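PDB 4Q3M: MGS-M4 from Unidentified, which belongs to the aldo-keto reductases and so probably reduces carbonyl compounds with a nicotinamide cofactor, although its natural substrate is unknown. Local coordinates for residues Lys109-Ala114 with Leu143-Glu148; Ser116-Phe121 with Ile152-Asn157; His208-Pro213 with Asn240-Asp245; Ile217-Glu222 with Glu251-Ile256. All blocks are in the same frame, centred on the assembly; numbering follows the deposited sequence.

In the fold
All four contacts involve the helical layer of a TIM barrel, and interaction 2 also reaches the run into strand 156-160. Interactions 1 and 2 share helix 111-126 and touch each other, Leu146 of the first packing on Pro154 and Tyr118 of the second. Interactions 3 and 4 share helix 212-222, with centres about 30 to 37 Å from those of interactions 1 and 2, and are joined by a probable hydrogen bond from His208 to Asp252. Each is partly buried. Interactions 1 and 4 are mainly apolar and aromatic, helix against helix; interaction 2 turns on one tyrosine hydroxyl and a loop carbonyl; interaction 3 is a salt-bridge network between loops, with an exposed aspartate.

Interaction 1 of 4, residues Lys109-Ala114 with Leu143-Glu148; sequences KGYDNA and LMYLME
Tyr111 lays its CB over the middle of the Tyr145 ring, a CH-pi contact 3.6 Å from CB to the ring centroid and 12° off the normal. The pair joins two helices of the outer layer of the TIM barrel, at the first turn of helix 111-126, where Gly110 is the N-cap residue, and midway along helix 140-149. The rings themselves meet obliquely, planes at 33° and centroids 4.7 Å apart, with Tyr111 CD1 3.5 Å from Tyr145 CG. In Tyr145 CG stands anti to the backbone N (chi1 -175°), which swings the ring across to the other helix and under Tyr111. A serine in place of Tyr145 would probably leave Tyr111 without the ring beneath its CB and open a gap between the helices. Deeper in, Ala114 and Leu146 make a looser apolar contact, and Leu146 also leans on Phe138 of a loop and Val135 of barrel strand 133-136. Tyr111 has a further aromatic neighbour in Phe108, edge-to-face, and Met144 packs on Met144 of the second subunit. Within segment 109-114 the amide of Asn113 bridges back over the helix start: ND2 donates to Lys109 O at 2.9 Å, almost in line with the carbonyl bond.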
loop_
_atom_site.group_PDB
_atom_site.type_symbol
_atom_site.label_atom_id
_atom_site.label_comp_id
_atom_site.label_asym_id
_atom_site.label_seq_id
_atom_site.Cartn_x
_atom_site.Cartn_y
_atom_site.Cartn_z
ATOM N N LYS A 109 2.199 12.831 5.857
ATOM C CA LYS A 109 2.050 12.900 7.306
ATOM C C LYS A 109 0.795 13.675 7.693
ATOM O O LYS A 109 0.825 14.510 8.595
ATOM C CB LYS A 109 3.282 13.549 7.942
ATOM C CG LYS A 109 4.585 12.804 7.691
ATOM C CD LYS A 109 4.671 11.532 8.521
ATOM C CE LYS A 109 4.734 11.851 10.008
ATOM N NZ LYS A 109 4.967 10.631 10.830
ATOM N N GLY A 110 -0.308 13.392 7.007
ATOM C CA GLY A 110 -1.551 14.104 7.238
ATOM C C GLY A 110 -1.767 15.190 6.200
ATOM O O GLY A 110 -0.807 15.752 5.674
ATOM N N TYR A 111 -3.029 15.482 5.904
ATOM C CA TYR A 111 -3.365 16.472 4.886
ATOM C C TYR A 111 -2.899 17.871 5.272
ATOM O O TYR A 111 -2.320 18.588 4.454
ATOM C CB TYR A 111 -4.873 16.487 4.625
ATOM C CG TYR A 111 -5.409 15.208 4.025
ATOM C CD1 TYR A 111 -4.950 14.747 2.798
ATOM C CD2 TYR A 111 -6.386 14.467 4.679
ATOM C CE1 TYR A 111 -5.439 13.579 2.244
ATOM C CE2 TYR A 111 -6.883 13.299 4.131
ATOM C CZ TYR A 111 -6.406 12.860 2.914
ATOM O OH TYR A 111 -6.897 11.699 2.365
ATOM N N ASP A 112 -3.156 18.256 6.519
ATOM C CA ASP A 112 -2.801 19.587 6.998
ATOM C C ASP A 112 -1.291 19.807 6.969
ATOM O O ASP A 112 -0.823 20.880 6.590
ATOM C CB ASP A 112 -3.337 19.811 8.413
ATOM C CG ASP A 112 -3.114 21.229 8.900
ATOM O OD1 ASP A 112 -3.972 22.094 8.625
ATOM O OD2 ASP A 112 -2.083 21.479 9.558
ATOM N N ASN A 113 -0.535 18.789 7.369
ATOM C CA ASN A 113 0.920 18.857 7.310
ATOM C C ASN A 113 1.417 18.910 5.872
ATOM O O ASN A 113 2.431 19.541 5.581
ATOM C CB ASN A 113 1.550 17.665 8.032
ATOM C CG ASN A 113 1.544 17.826 9.538
ATOM O OD1 ASN A 113 1.501 18.943 10.056
ATOM N ND2 ASN A 113 1.597 16.707 10.253
ATOM N N ALA A 114 0.697 18.242 4.978
ATOM C CA ALA A 114 1.053 18.227 3.566
ATOM C C ALA A 114 0.846 19.601 2.938
ATOM O O ALA A 114 1.727 20.119 2.253
ATOM C CB ALA A 114 0.239 17.176 2.823
ATOM N N LEU A 143 -2.869 12.849 -3.368
ATOM C CA LEU A 143 -2.705 13.718 -4.526
ATOM C C LEU A 143 -3.971 14.526 -4.794
ATOM O O LEU A 143 -3.895 15.701 -5.151
ATOM C CB LEU A 143 -2.331 12.897 -5.761
ATOM C CG LEU A 143 -0.984 12.171 -5.704
ATOM C CD1 LEU A 143 -0.771 11.322 -6.950
ATOM C CD2 LEU A 143 0.152 13.166 -5.529
ATOM N N MET A 144 -5.129 13.894 -4.616
ATOM C CA MET A 144 -6.413 14.562 -4.817
ATOM C C MET A 144 -6.541 15.791 -3.925
ATOM O O MET A 144 -7.105 16.809 -4.329
ATOM C CB MET A 144 -7.579 13.603 -4.550
ATOM C CG MET A 144 -7.658 12.428 -5.512
ATOM S SD MET A 144 -9.261 11.599 -5.525
ATOM C CE MET A 144 -9.350 10.983 -3.850
ATOM N N TYR A 145 -6.007 15.691 -2.712
ATOM C CA TYR A 145 -6.052 16.794 -1.762
ATOM C C TYR A 145 -5.177 17.955 -2.223
ATOM O O TYR A 145 -5.566 19.117 -2.107
ATOM C CB TYR A 145 -5.617 16.322 -0.373
ATOM C CG TYR A 145 -5.741 17.379 0.700
ATOM C CD1 TYR A 145 -6.959 17.622 1.324
ATOM C CD2 TYR A 145 -4.642 18.132 1.092
ATOM C CE1 TYR A 145 -7.078 18.588 2.305
ATOM C CE2 TYR A 145 -4.752 19.099 2.073
ATOM C CZ TYR A 145 -5.971 19.322 2.677
ATOM O OH TYR A 145 -6.083 20.284 3.655
ATOM N N LEU A 146 -3.986 17.645 -2.657
ATOM C CA LEU A 146 -3.098 18.620 -3.212
ATOM C C LEU A 146 -3.591 19.261 -4.537
ATOM O O LEU A 146 -3.469 20.442 -4.715
ATOM C CB LEU A 146 -1.727 17.984 -3.350
ATOM C CG LEU A 146 -0.560 18.556 -2.573
ATOM C CD1 LEU A 146 -0.934 18.895 -1.154
ATOM C CD2 LEU A 146 0.566 17.577 -2.568
ATOM N N MET A 147 -4.156 18.463 -5.441
ATOM C CA MET A 147 -4.760 18.949 -6.677
ATOM C C MET A 147 -5.869 19.952 -6.384
ATOM O O MET A 147 -6.030 20.945 -7.093
ATOM C CB MET A 147 -5.315 17.787 -7.504
ATOM C CG MET A 147 -4.258 16.848 -8.060
ATOM S SD MET A 147 -3.069 17.691 -9.119
ATOM C CE MET A 147 -4.147 18.324 -10.400
ATOM N N GLU A 148 -6.622 19.690 -5.322
ATOM C CA GLU A 148 -7.731 20.547 -4.937
ATOM C C GLU A 148 -7.269 21.844 -4.274
ATOM O O GLU A 148 -7.810 22.914 -4.550
ATOM C CB GLU A 148 -8.674 19.795 -3.993
ATOM C CG GLU A 148 -9.867 20.609 -3.519
ATOM C CD GLU A 148 -10.867 20.886 -4.626
ATOM O OE1 GLU A 148 -10.872 20.140 -5.628
ATOM O OE2 GLU A 148 -11.647 21.853 -4.494
#

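Interaction 2 of 4, residues Ser116-Phe121 with Ile152-Asn157; sequences STYRAF and IPPMVN
Segment 116-121 of helix 111-126 faces an extended run, Ile152-Pro154, that leads into strand 156-160 of the barrel; the closest pair of CA atoms, Tyr118 and Pro154, is 9.1 Å apart, so a long side chain must bridge the interval. Tyr118 does this. Its CG is anti to the backbone N (chi1 -161°), which sends the ring away from the helix and carries the hydroxyl to the loop. There Tyr118 OH donates a hydrogen bond to Ile152 O, 2.6 Å away, lying in the carbonyl plane with a C=O...OH angle of 158°. The carbonyl oxygen also sits at the ring edge, in plane, 3.1 Å from Tyr118 CE2. Beside it Pro154 comes up obliquely: Pro154 CD is 3.8 Å from Tyr118 OH, and Pro154 CG 4.3 Å from Tyr118 CZ. The nitrogen of Pro154 is close to OH as well, but as a proline it has no hydrogen to give. A phenylalanine in place of Tyr118 would probably leave Ile152 O without this donor and the loop less firmly tied to the helix. The ring is packed on Ile133 and Ala150, while Ile152 N is held by Glu122 of the same helix, so Ile152 is gripped through both its amide and its carbonyl. A buried tyrosine thus spends its hydroxyl proton on a backbone oxygen, joining the helix to the run that enters strand 156-160.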
loop_
_atom_site.group_PDB
_atom_site.type_symbol
_atom_site.label_atom_id
_atom_site.label_comp_id
_atom_site.label_asym_id
_atom_site.label_seq_id
_atom_site.Cartn_x
_atom_site.Cartn_y
_atom_site.Cartn_z
ATOM N N SER A 116 0.415 22.558 4.504
ATOM C CA SER A 116 1.226 23.568 5.181
ATOM C C SER A 116 2.660 23.536 4.674
ATOM O O SER A 116 3.294 24.575 4.490
ATOM C CB SER A 116 1.203 23.357 6.695
ATOM O OG SER A 116 1.944 24.366 7.360
ATOM N N THR A 117 3.161 22.327 4.460
ATOM C CA THR A 117 4.479 22.127 3.879
ATOM C C THR A 117 4.548 22.605 2.437
ATOM O O THR A 117 5.515 23.246 2.025
ATOM C CB THR A 117 4.876 20.648 3.924
ATOM O OG1 THR A 117 4.943 20.206 5.286
ATOM C CG2 THR A 117 6.188 20.438 3.226
ATOM N N TYR A 118 3.512 22.281 1.674
ATOM C CA TYR A 118 3.483 22.602 0.257
ATOM C C TYR A 118 3.336 24.104 0.028
ATOM O O TYR A 118 3.851 24.640 -0.954
ATOM C CB TYR A 118 2.351 21.846 -0.432
ATOM C CG TYR A 118 2.511 21.753 -1.928
ATOM C CD1 TYR A 118 3.322 20.780 -2.497
ATOM C CD2 TYR A 118 1.856 22.637 -2.770
ATOM C CE1 TYR A 118 3.474 20.690 -3.866
ATOM C CE2 TYR A 118 2.000 22.556 -4.139
ATOM C CZ TYR A 118 2.810 21.581 -4.682
ATOM O OH TYR A 118 2.957 21.497 -6.046
ATOM N N ARG A 119 2.633 24.776 0.934
ATOM C CA ARG A 119 2.514 26.230 0.882
ATOM C C ARG A 119 3.892 26.869 0.970
ATOM O O ARG A 119 4.158 27.892 0.339
ATOM C CB ARG A 119 1.618 26.748 2.008
ATOM C CG ARG A 119 0.128 26.564 1.764
ATOM C CD ARG A 119 -0.381 27.509 0.688
ATOM N NE ARG A 119 -1.822 27.380 0.487
ATOM C CZ ARG A 119 -2.381 26.619 -0.447
ATOM N NH1 ARG A 119 -1.622 25.915 -1.275
ATOM N NH2 ARG A 119 -3.702 26.562 -0.554
ATOM N N ALA A 120 4.769 26.253 1.758
ATOM C CA ALA A 120 6.148 26.705 1.866
ATOM C C ALA A 120 6.904 26.409 0.576
ATOM O O ALA A 120 7.734 27.208 0.141
ATOM C CB ALA A 120 6.832 26.050 3.052
ATOM N N PHE A 121 6.615 25.259 -0.030
ATOM C CA PHE A 121 7.185 24.914 -1.330
ATOM C C PHE A 121 6.785 25.961 -2.363
ATOM O O PHE A 121 7.600 26.392 -3.178
ATOM C CB PHE A 121 6.721 23.530 -1.801
ATOM C CG PHE A 121 7.434 22.379 -1.142
ATOM C CD1 PHE A 121 8.004 22.507 0.113
ATOM C CD2 PHE A 121 7.536 21.160 -1.794
ATOM C CE1 PHE A 121 8.651 21.439 0.706
ATOM C CE2 PHE A 121 8.186 20.092 -1.207
ATOM C CZ PHE A 121 8.743 20.232 0.045
ATOM N N ILE A 152 -0.170 26.021 -6.921
ATOM C CA ILE A 152 0.782 25.566 -7.923
ATOM C C ILE A 152 0.806 24.041 -7.901
ATOM O O ILE A 152 1.490 23.442 -7.073
ATOM C CB ILE A 152 2.195 26.123 -7.673
ATOM C CG1 ILE A 152 2.158 27.651 -7.613
ATOM C CG2 ILE A 152 3.156 25.651 -8.754
ATOM C CD1 ILE A 152 3.474 28.280 -7.221
ATOM N N PRO A 153 0.038 23.413 -8.808
ATOM C CA PRO A 153 -0.180 21.962 -8.857
ATOM C C PRO A 153 1.109 21.142 -8.837
ATOM O O PRO A 153 2.100 21.554 -9.442
ATOM C CB PRO A 153 -0.919 21.768 -10.185
ATOM C CG PRO A 153 -1.623 23.058 -10.406
ATOM C CD PRO A 153 -0.695 24.114 -9.878
ATOM N N PRO A 154 1.091 19.997 -8.135
ATOM C CA PRO A 154 2.222 19.066 -8.039
ATOM C C PRO A 154 2.764 18.677 -9.409
ATOM O O PRO A 154 1.990 18.478 -10.345
ATOM C CB PRO A 154 1.616 17.855 -7.326
ATOM C CG PRO A 154 0.510 18.423 -6.515
ATOM C CD PRO A 154 -0.063 19.540 -7.340
ATOM N N MET A 155 4.083 18.570 -9.517
ATOM C CA MET A 155 4.719 18.306 -10.800
ATOM C C MET A 155 5.327 16.910 -10.853
ATOM O O MET A 155 5.432 16.311 -11.924
ATOM C CB MET A 155 5.794 19.360 -11.080
ATOM C CG MET A 155 5.308 20.791 -10.909
ATOM S SD MET A 155 6.614 22.017 -11.109
ATOM C CE MET A 155 5.719 23.524 -10.742
ATOM N N VAL A 156 5.730 16.395 -9.695
ATOM C CA VAL A 156 6.391 15.096 -9.617
ATOM C C VAL A 156 5.908 14.286 -8.416
ATOM O O VAL A 156 5.762 14.819 -7.316
ATOM C CB VAL A 156 7.932 15.254 -9.533
ATOM C CG1 VAL A 156 8.604 13.922 -9.226
ATOM C CG2 VAL A 156 8.486 15.850 -10.821
ATOM N N ASN A 157 5.649 12.999 -8.636
ATOM C CA ASN A 157 5.359 12.074 -7.547
ATOM C C ASN A 157 6.331 10.897 -7.565
ATOM O O ASN A 157 6.192 9.980 -8.376
ATOM C CB ASN A 157 3.917 11.570 -7.631
ATOM C CG ASN A 157 3.523 10.722 -6.433
ATOM O OD1 ASN A 157 4.152 10.786 -5.377
ATOM N ND2 ASN A 157 2.475 9.922 -6.593
#

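Interaction 3 of 4, residues His208-Pro213 with Asn240-Asp245; sequences HDKTIP and NFDVFD
Lys210 and the carboxylates of Asp242 and Asp245 make the ionic part of the contact, a three-residue salt-bridge network between two loops of the TIM barrel's outer layer. The ammonium group of Lys210 meets Asp245 from the opposite direction and sits in the fork of its carboxylate: NZ donates to OD1 and OD2, both at 2.8 Å, each through the syn lone pair. Asp242 supplies a second, longer ion pair, with OD2 3.3 Å from Lys210 NZ. A bend at chi2 (-67°) in the lysine, followed by an extended end, brings NZ to both acids. In Asp245, CG lies between the backbone N and the carbonyl carbon (chi1 59°), placing the carboxylate toward the lysine. Two acids round one lysine should favour its charged form. Asp242 itself is the centre of an inverse gamma turn.

The van der Waals part is small: Pro213 CB touches Asn240 OD1 at 4.1 Å. Around it, Thr211 N-caps helix 212-222, whose Gln214 touches Asp242, while Pro213 leans on Leu196 of helix 192-196. Asn240, on helix 234-241, rests on Ile217, so the contact lies where helix 212-222 meets helix 234-241.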
loop_
_atom_site.group_PDB
_atom_site.type_symbol
_atom_site.label_atom_id
_atom_site.label_comp_id
_atom_site.label_asym_id
_atom_site.label_seq_id
_atom_site.Cartn_x
_atom_site.Cartn_y
_atom_site.Cartn_z
ATOM N N HIS A 208 18.297 -8.429 -26.249
ATOM C CA HIS A 208 18.922 -7.139 -26.505
ATOM C C HIS A 208 20.366 -7.097 -26.013
ATOM O O HIS A 208 20.993 -6.037 -26.005
ATOM C CB HIS A 208 18.105 -6.025 -25.849
ATOM C CG HIS A 208 16.657 -6.036 -26.232
ATOM N ND1 HIS A 208 16.210 -5.613 -27.466
ATOM C CD2 HIS A 208 15.556 -6.428 -25.548
ATOM C CE1 HIS A 208 14.897 -5.739 -27.523
ATOM N NE2 HIS A 208 14.475 -6.231 -26.372
ATOM N N ASP A 209 20.882 -8.258 -25.612
ATOM C CA ASP A 209 22.257 -8.392 -25.130
ATOM C C ASP A 209 22.533 -7.419 -23.984
ATOM O O ASP A 209 23.584 -6.779 -23.928
ATOM C CB ASP A 209 23.251 -8.174 -26.276
ATOM C CG ASP A 209 24.667 -8.584 -25.913
ATOM O OD1 ASP A 209 24.829 -9.433 -25.010
ATOM O OD2 ASP A 209 25.616 -8.055 -26.528
ATOM N N LYS A 210 21.574 -7.308 -23.073
ATOM C CA LYS A 210 21.698 -6.402 -21.940
ATOM C C LYS A 210 21.689 -7.171 -20.628
ATOM O O LYS A 210 21.528 -8.391 -20.613
ATOM C CB LYS A 210 20.566 -5.372 -21.953
ATOM C CG LYS A 210 20.600 -4.423 -23.137
ATOM C CD LYS A 210 21.810 -3.511 -23.070
ATOM C CE LYS A 210 21.823 -2.521 -24.220
ATOM N NZ LYS A 210 22.956 -1.563 -24.109
ATOM N N THR A 211 21.872 -6.451 -19.527
ATOM C CA THR A 211 21.746 -7.046 -18.206
ATOM C C THR A 211 20.314 -6.870 -17.719
ATOM O O THR A 211 19.582 -6.021 -18.229
ATOM C CB THR A 211 22.722 -6.416 -17.194
ATOM O OG1 THR A 211 22.307 -5.079 -16.891
ATOM C CG2 THR A 211 24.136 -6.393 -17.757
ATOM N N ILE A 212 19.916 -7.677 -16.743
ATOM C CA ILE A 212 18.575 -7.586 -16.171
ATOM C C ILE A 212 18.250 -6.188 -15.607
ATOM O O ILE A 212 17.157 -5.675 -15.851
ATOM C CB ILE A 212 18.365 -8.657 -15.072
ATOM C CG1 ILE A 212 18.274 -10.048 -15.702
ATOM C CG2 ILE A 212 17.110 -8.368 -14.264
ATOM C CD1 ILE A 212 17.937 -11.145 -14.719
ATOM N N PRO A 213 19.188 -5.560 -14.864
ATOM C CA PRO A 213 18.874 -4.197 -14.413
ATOM C C PRO A 213 18.645 -3.209 -15.559
ATOM O O PRO A 213 17.681 -2.445 -15.509
ATOM C CB PRO A 213 20.115 -3.801 -13.607
ATOM C CG PRO A 213 20.674 -5.085 -13.134
ATOM C CD PRO A 213 20.439 -6.050 -14.254
ATOM N N ASN A 240 23.879 0.968 -15.679
ATOM C CA ASN A 240 22.535 1.493 -15.466
ATOM C C ASN A 240 22.231 2.694 -16.355
ATOM O O ASN A 240 21.070 3.043 -16.561
ATOM C CB ASN A 240 22.341 1.873 -13.997
ATOM C CG ASN A 240 22.221 0.662 -13.092
ATOM O OD1 ASN A 240 22.512 -0.463 -13.499
ATOM N ND2 ASN A 240 21.790 0.886 -11.856
ATOM N N PHE A 241 23.279 3.320 -16.883
ATOM C CA PHE A 241 23.116 4.469 -17.764
ATOM C C PHE A 241 23.083 4.049 -19.229
ATOM O O PHE A 241 22.443 4.701 -20.053
ATOM C CB PHE A 241 24.237 5.482 -17.538
ATOM C CG PHE A 241 24.022 6.789 -18.245
ATOM C CD1 PHE A 241 23.105 7.709 -17.764
ATOM C CD2 PHE A 241 24.737 7.098 -19.390
ATOM C CE1 PHE A 241 22.904 8.912 -18.413
ATOM C CE2 PHE A 241 24.541 8.301 -20.043
ATOM C CZ PHE A 241 23.623 9.209 -19.553
ATOM N N ASP A 242 23.780 2.963 -19.552
ATOM C CA ASP A 242 23.782 2.443 -20.914
ATOM C C ASP A 242 22.418 1.847 -21.238
ATOM O O ASP A 242 22.245 0.629 -21.256
ATOM C CB ASP A 242 24.882 1.396 -21.096
ATOM C CG ASP A 242 25.082 1.009 -22.549
ATOM O OD1 ASP A 242 24.721 1.815 -23.433
ATOM O OD2 ASP A 242 25.600 -0.097 -22.807
ATOM N N VAL A 243 21.451 2.722 -21.498
ATOM C CA VAL A 243 20.065 2.308 -21.641
ATOM C C VAL A 243 19.387 3.102 -22.765
ATOM O O VAL A 243 18.167 3.061 -22.934
ATOM C CB VAL A 243 19.307 2.485 -20.299
ATOM C CG1 VAL A 243 18.964 3.949 -20.052
ATOM C CG2 VAL A 243 18.067 1.610 -20.247
ATOM N N PHE A 244 20.195 3.809 -23.548
ATOM C CA PHE A 244 19.675 4.631 -24.635
ATOM C C PHE A 244 20.214 4.196 -25.994
ATOM O O PHE A 244 20.258 4.989 -26.934
ATOM C CB PHE A 244 20.009 6.104 -24.393
ATOM C CG PHE A 244 19.565 6.611 -23.052
ATOM C CD1 PHE A 244 18.238 6.935 -22.824
ATOM C CD2 PHE A 244 20.475 6.765 -22.021
ATOM C CE1 PHE A 244 17.827 7.402 -21.592
ATOM C CE2 PHE A 244 20.071 7.232 -20.785
ATOM C CZ PHE A 244 18.744 7.551 -20.571
ATOM N N ASP A 245 20.623 2.936 -26.095
ATOM C CA ASP A 245 21.141 2.406 -27.350
ATOM C C ASP A 245 20.293 1.240 -27.849
ATOM O O ASP A 245 20.677 0.536 -28.782
ATOM C CB ASP A 245 22.598 1.970 -27.189
ATOM C CG ASP A 245 22.774 0.901 -26.130
ATOM O OD1 ASP A 245 21.913 0.805 -25.230
ATOM O OD2 ASP A 245 23.777 0.157 -26.197
#

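Interaction 4 of 4, residues Ile217-Glu222 with Glu251-Ile256; sequences IRWLIE and EDMKSI
A Met-aromatic contact and a CH-pi contact on one tryptophan join helix 212-222 of the TIM barrel to helix 250-257, near the chain's end. The short segments cross at -110°, their axes 11.3 Å apart at closest. Trp219 turns its indole toward helix 250-257. From one side Ile256 lays CG2 over the five-membered ring, 3.4 Å from its centroid and 9° off the normal. Met253 comes to the edge instead, SD 4.7 Å from the same centroid, with its methyl CE 3.4 Å from Trp219 CD1. Bends at chi2 and chi3 curl the methionine back so that sulfur and methyl both reach the indole, and SD also meets Glu222 CB at 3.9 Å. Water 1 lies in the ring plane: it accepts from Trp219 NE1 at 2.8 Å and donates to Met253 O at 2.8 Å, satisfying the indole N-H and linking the two helices. Arg218, next to Trp219 in sequence, holds Glu222 OE2, one turn on, side-on with NE and NH2, both from the same face of the carboxylate. Glu222 OE2 further binds Thr247 and Leu248 of the connecting loop. Toward the barrel, Ile217, Leu220 and Ile221 touch Val227 of strand 226-227, while Ile256 also packs on Met201 of helix 199-207.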
loop_
_atom_site.group_PDB
_atom_site.type_symbol
_atom_site.label_atom_id
_atom_site.label_comp_id
_atom_site.label_asym_id
_atom_site.label_seq_id
_atom_site.Cartn_x
_atom_site.Cartn_y
_atom_site.Cartn_z
ATOM N N ILE A 217 15.227 -0.851 -16.077
ATOM C CA ILE A 217 15.374 0.587 -16.239
ATOM C C ILE A 217 14.739 1.052 -17.546
ATOM O O ILE A 217 13.962 2.005 -17.557
ATOM C CB ILE A 217 16.856 1.001 -16.201
ATOM C CG1 ILE A 217 17.455 0.673 -14.833
ATOM C CG2 ILE A 217 17.008 2.482 -16.504
ATOM C CD1 ILE A 217 18.950 0.842 -14.765
ATOM N N ARG A 218 15.063 0.364 -18.639
ATOM C CA ARG A 218 14.527 0.707 -19.955
ATOM C C ARG A 218 13.009 0.601 -19.995
ATOM O O ARG A 218 12.336 1.422 -20.616
ATOM C CB ARG A 218 15.128 -0.195 -21.034
ATOM C CG ARG A 218 14.650 0.135 -22.440
ATOM C CD ARG A 218 14.994 1.569 -22.812
ATOM N NE ARG A 218 14.270 2.018 -23.997
ATOM C CZ ARG A 218 14.386 3.232 -24.528
ATOM N NH1 ARG A 218 15.204 4.120 -23.981
ATOM N NH2 ARG A 218 13.686 3.556 -25.606
ATOM N N TRP A 219 12.479 -0.420 -19.331
ATOM C CA TRP A 219 11.040 -0.639 -19.266
ATOM C C TRP A 219 10.328 0.570 -18.667
ATOM O O TRP A 219 9.253 0.961 -19.123
ATOM C CB TRP A 219 10.739 -1.902 -18.460
ATOM C CG TRP A 219 9.307 -2.053 -18.064
ATOM C CD1 TRP A 219 8.262 -2.378 -18.876
ATOM C CD2 TRP A 219 8.764 -1.906 -16.748
ATOM N NE1 TRP A 219 7.097 -2.432 -18.148
ATOM C CE2 TRP A 219 7.380 -2.147 -16.838
ATOM C CE3 TRP A 219 9.315 -1.588 -15.503
ATOM C CZ2 TRP A 219 6.538 -2.080 -15.732
ATOM C CZ3 TRP A 219 8.479 -1.523 -14.406
ATOM C CH2 TRP A 219 7.105 -1.768 -14.527
ATOM N N LEU A 220 10.941 1.167 -17.649
ATOM C CA LEU A 220 10.420 2.392 -17.055
ATOM C C LEU A 220 10.559 3.563 -18.022
ATOM O O LEU A 220 9.672 4.414 -18.111
ATOM C CB LEU A 220 11.139 2.700 -15.741
ATOM C CG LEU A 220 10.817 1.763 -14.574
ATOM C CD1 LEU A 220 11.752 2.023 -13.409
ATOM C CD2 LEU A 220 9.366 1.928 -14.144
ATOM N N ILE A 221 11.678 3.600 -18.741
ATOM C CA ILE A 221 11.908 4.615 -19.764
ATOM C C ILE A 221 10.822 4.559 -20.832
ATOM O O ILE A 221 10.303 5.591 -21.261
ATOM C CB ILE A 221 13.282 4.440 -20.444
ATOM C CG1 ILE A 221 14.410 4.477 -19.413
ATOM C CG2 ILE A 221 13.492 5.508 -21.500
ATOM C CD1 ILE A 221 14.565 5.806 -18.738
ATOM N N GLU A 222 10.481 3.344 -21.249
ATOM C CA GLU A 222 9.459 3.134 -22.268
ATOM C C GLU A 222 8.094 3.634 -21.799
ATOM O O GLU A 222 7.277 4.081 -22.603
ATOM C CB GLU A 222 9.371 1.652 -22.646
ATOM C CG GLU A 222 10.644 1.072 -23.255
ATOM C CD GLU A 222 10.902 1.548 -24.675
ATOM O OE1 GLU A 222 10.035 2.242 -25.246
ATOM O OE2 GLU A 222 11.978 1.222 -25.223
ATOM N N GLU A 251 5.803 -6.895 -27.626
ATOM C CA GLU A 251 5.730 -8.207 -26.991
ATOM C C GLU A 251 6.625 -8.267 -25.756
ATOM O O GLU A 251 6.347 -9.016 -24.821
ATOM C CB GLU A 251 6.105 -9.317 -27.981
ATOM C CG GLU A 251 7.567 -9.736 -27.957
ATOM C CD GLU A 251 7.814 -11.021 -28.722
ATOM O OE1 GLU A 251 8.795 -11.725 -28.403
ATOM O OE2 GLU A 251 7.025 -11.328 -29.641
ATOM N N ASP A 252 7.692 -7.472 -25.751
ATOM C CA ASP A 252 8.546 -7.358 -24.574
ATOM C C ASP A 252 7.776 -6.704 -23.438
ATOM O O ASP A 252 7.749 -7.211 -22.318
ATOM C CB ASP A 252 9.810 -6.551 -24.882
ATOM C CG ASP A 252 10.838 -7.347 -25.660
ATOM O OD1 ASP A 252 10.850 -8.590 -25.539
ATOM O OD2 ASP A 252 11.642 -6.727 -26.389
ATOM N N MET A 253 7.143 -5.575 -23.746
ATOM C CA MET A 253 6.382 -4.812 -22.764
ATOM C C MET A 253 5.241 -5.629 -22.168
ATOM O O MET A 253 4.963 -5.542 -20.972
ATOM C CB MET A 253 5.834 -3.534 -23.399
ATOM C CG MET A 253 6.911 -2.561 -23.844
ATOM S SD MET A 253 7.878 -1.944 -22.455
ATOM C CE MET A 253 6.627 -1.022 -21.565
ATOM N N LYS A 254 4.585 -6.423 -23.008
ATOM C CA LYS A 254 3.483 -7.259 -22.552
ATOM C C LYS A 254 4.005 -8.456 -21.764
ATOM O O LYS A 254 3.287 -9.033 -20.947
ATOM C CB LYS A 254 2.636 -7.727 -23.737
ATOM C CG LYS A 254 1.143 -7.521 -23.541
ATOM C CD LYS A 254 0.840 -6.082 -23.146
ATOM C CE LYS A 254 -0.653 -5.851 -22.981
ATOM N NZ LYS A 254 -0.939 -4.753 -22.016
ATOM N N SER A 255 5.258 -8.821 -22.013
ATOM C CA SER A 255 5.901 -9.906 -21.280
ATOM C C SER A 255 6.361 -9.419 -19.909
ATOM O O SER A 255 6.320 -10.161 -18.928
ATOM C CB SER A 255 7.083 -10.467 -22.072
ATOM O OG SER A 255 7.550 -11.678 -21.507
ATOM N N ILE A 256 6.800 -8.165 -19.853
ATOM C CA ILE A 256 7.204 -7.541 -18.598
ATOM C C ILE A 256 5.972 -7.219 -17.753
ATOM O O ILE A 256 6.033 -7.197 -16.526
ATOM C CB ILE A 256 8.026 -6.251 -18.848
ATOM C CG1 ILE A 256 9.283 -6.568 -19.662
ATOM C CG2 ILE A 256 8.407 -5.575 -17.538
ATOM C CD1 ILE A 256 10.206 -5.383 -19.850
HETATM O O HOH W 1 4.710 -3.352 -19.296
#